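Local structure of UDP-galactopyranose mutase (3HDY) at residues 182-187 / 336-341. The protein probably interconverts UDP-galactopyranose and UDP-galactofuranose with a bound FAD cofactor. Residues are numbered along the deposited sequence; the frame is centred on the assembly and turned at random.
Sequences KQWGLD and PVPRPE. With GDU (galactose-uridine-5'-diphosphate), chain K.
Trp184 turns one edge of its indole to Pro336 and a different edge to the ribose of the bound UDP-galactose. On the six-membered ring, Trp184 CZ3 lies 3.2 Å from the carbonyl oxygen Pro336 O, which sits near the ring plane. Val337 CG1 approaches Trp184 CE3 of the same ring obliquely, at 4.0 Å. Pro338 CD also comes in obliquely, near CZ3. With CG anti to its own carbonyl carbon (chi1 -53°), Trp184 swings the indole in between the proline-rich loop and the ligand. Trp184 NE1 donates to ribose O3D of the bound UDP-galactose at 3.0 Å, with a bent N-H...O angle of 138°. A second bond from NE1, to ribose O2D, is weak. Gln183 CG rests over one face of the indole, near its rim. The contact joins the C-terminal end of helix 159-184, where Gly185 leaves the helix with positive phi, to the loop between strand 320-336 and helix 340-355. It lies at the wall of the substrate site, where Tyr209, Tyr335 and Tyr370 also bond the ligand. A leucine in place of Trp184 would probably leave both ribose hydroxyls without this N-H donor and open a gap beside Val337. Farther along, Leu186 CD2 touches Val337 CG1 at 4.0 Å. Leu186 CD2 also lies over one face of the Arg339 guanidinium, 3.8 Å from Arg339 NH1, and the two side chains cross at about a right angle. On the opposite face Glu341 CD lies above the rim of the group, and Glu341 OE1 forms a salt bridge with Arg339 NE at 3.2 Å.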
# COMPACT_ATOMS: atom_id res chain seq x y z
N LYS A 182 -9.85 32.86 -3.33
CA LYS A 182 -10.52 31.60 -3.02
C LYS A 182 -9.58 30.62 -2.33
O LYS A 182 -9.97 29.96 -1.36
CB LYS A 182 -11.10 30.99 -4.30
CG LYS A 182 -11.86 29.70 -4.07
CD LYS A 182 -12.89 29.46 -5.16
CE LYS A 182 -12.23 29.43 -6.52
NZ LYS A 182 -13.16 28.92 -7.56
N GLN A 183 -8.36 30.52 -2.82
CA GLN A 183 -7.38 29.58 -2.30
C GLN A 183 -6.93 29.92 -0.88
O GLN A 183 -6.86 29.05 -0.01
CB GLN A 183 -6.17 29.50 -3.23
CG GLN A 183 -4.98 28.77 -2.65
CD GLN A 183 -5.22 27.29 -2.48
OE1 GLN A 183 -6.27 26.77 -2.87
NE2 GLN A 183 -4.25 26.59 -1.91
N TRP A 184 -6.62 31.19 -0.65
CA TRP A 184 -6.04 31.60 0.63
C TRP A 184 -7.05 32.26 1.56
O TRP A 184 -6.85 32.28 2.78
CB TRP A 184 -4.88 32.56 0.39
CG TRP A 184 -3.86 32.03 -0.55
CD1 TRP A 184 -3.80 32.22 -1.90
CD2 TRP A 184 -2.73 31.21 -0.22
NE1 TRP A 184 -2.71 31.57 -2.43
CE2 TRP A 184 -2.04 30.94 -1.41
CE3 TRP A 184 -2.24 30.67 0.98
CZ2 TRP A 184 -0.88 30.16 -1.45
CZ3 TRP A 184 -1.10 29.90 0.94
CH2 TRP A 184 -0.43 29.66 -0.27
N GLY A 185 -8.13 32.79 1.00
CA GLY A 185 -9.06 33.58 1.78
C GLY A 185 -8.50 34.96 2.02
O GLY A 185 -8.92 35.67 2.93
N LEU A 186 -7.53 35.35 1.19
CA LEU A 186 -6.89 36.66 1.29
C LEU A 186 -6.79 37.30 -0.09
O LEU A 186 -6.63 36.61 -1.10
CB LEU A 186 -5.49 36.52 1.89
CG LEU A 186 -5.26 36.54 3.41
CD1 LEU A 186 -6.45 36.04 4.19
CD2 LEU A 186 -4.00 35.75 3.80
N ASP A 187 -6.90 38.63 -0.14
CA ASP A 187 -6.63 39.36 -1.38
C ASP A 187 -5.15 39.22 -1.69
O ASP A 187 -4.33 39.08 -0.78
CB ASP A 187 -7.00 40.84 -1.22
CG ASP A 187 -7.11 41.57 -2.55
OD1 ASP A 187 -8.09 41.33 -3.29
OD2 ASP A 187 -6.22 42.39 -2.85
N PRO A 336 1.91 26.75 3.86
CA PRO A 336 2.28 27.93 4.63
C PRO A 336 1.65 29.16 3.97
O PRO A 336 1.43 29.13 2.76
CB PRO A 336 3.81 27.98 4.48
CG PRO A 336 4.21 26.60 4.07
CD PRO A 336 3.07 26.09 3.25
N VAL A 337 1.35 30.20 4.74
CA VAL A 337 0.70 31.39 4.18
C VAL A 337 1.62 32.60 4.22
O VAL A 337 1.59 33.38 5.17
CB VAL A 337 -0.59 31.72 4.94
CG1 VAL A 337 -1.36 32.81 4.22
CG2 VAL A 337 -1.43 30.47 5.12
N PRO A 338 2.43 32.77 3.17
CA PRO A 338 3.47 33.80 3.11
C PRO A 338 2.91 35.22 3.15
O PRO A 338 2.31 35.68 2.17
CB PRO A 338 4.17 33.52 1.78
CG PRO A 338 3.82 32.11 1.44
CD PRO A 338 2.43 31.94 1.95
N ARG A 339 3.12 35.91 4.27
CA ARG A 339 2.73 37.30 4.45
C ARG A 339 3.45 37.83 5.68
O ARG A 339 3.82 37.05 6.55
CB ARG A 339 1.21 37.44 4.61
CG ARG A 339 0.66 36.73 5.83
CD ARG A 339 -0.86 36.83 5.88
NE ARG A 339 -1.32 38.20 5.74
CZ ARG A 339 -2.47 38.66 6.22
NH1 ARG A 339 -3.28 37.86 6.89
NH2 ARG A 339 -2.81 39.93 6.03
N PRO A 340 3.66 39.15 5.76
CA PRO A 340 4.45 39.76 6.85
C PRO A 340 4.02 39.30 8.24
O PRO A 340 4.87 38.93 9.05
CB PRO A 340 4.19 41.26 6.67
CG PRO A 340 3.91 41.41 5.22
CD PRO A 340 3.17 40.16 4.81
N GLU A 341 2.71 39.32 8.51
CA GLU A 341 2.20 38.88 9.81
C GLU A 341 2.65 37.47 10.17
O GLU A 341 3.11 37.23 11.29
CB GLU A 341 0.68 39.00 9.89
CG GLU A 341 -0.02 39.01 8.54
CD GLU A 341 -0.26 40.41 8.01
OE1 GLU A 341 0.22 40.72 6.90
OE2 GLU A 341 -0.91 41.21 8.71
N1 GDU K . -2.74 31.43 -9.09
C2 GDU K . -3.69 31.92 -9.75
N3 GDU K . -4.38 31.58 -10.75
C4 GDU K . -4.02 30.40 -11.26
C5 GDU K . -2.92 29.67 -10.62
C6 GDU K . -2.32 30.23 -9.55
O2 GDU K . -4.11 33.19 -9.24
O4 GDU K . -4.58 29.91 -12.24
C1D GDU K . -2.13 32.04 -7.93
C2D GDU K . -2.58 31.67 -6.50
O2D GDU K . -2.20 32.64 -5.53
C3D GDU K . -1.81 30.38 -6.27
C4D GDU K . -0.45 30.79 -6.84
O4D GDU K . -0.71 31.79 -7.84
O3D GDU K . -1.76 30.11 -4.88
C5D GDU K . 0.51 29.65 -7.22
O5D GDU K . -0.25 28.72 -8.00
PA GDU K . 0.05 27.16 -7.89
O1A GDU K . -0.63 26.44 -9.00
O2A GDU K . 1.53 27.06 -8.06
O3A GDU K . -0.49 26.62 -6.49
PB GDU K . -0.38 25.13 -5.97
O1B GDU K . -1.73 24.89 -5.38
O2B GDU K . 0.61 24.85 -4.89
O3B GDU K . -0.19 24.02 -7.11
C1' GDU K . 0.19 22.62 -7.08
C2' GDU K . 1.67 22.41 -7.53
C3' GDU K . 1.86 23.19 -8.85
C4' GDU K . 1.04 22.44 -9.94
C5' GDU K . -0.42 22.28 -9.42
C6' GDU K . -1.26 21.29 -10.28
O2' GDU K . 2.64 22.75 -6.52
O3' GDU K . 3.27 23.26 -9.16
O4' GDU K . 1.66 21.17 -10.18
O5' GDU K . -0.68 21.96 -8.02
O6' GDU K . -1.55 21.87 -11.57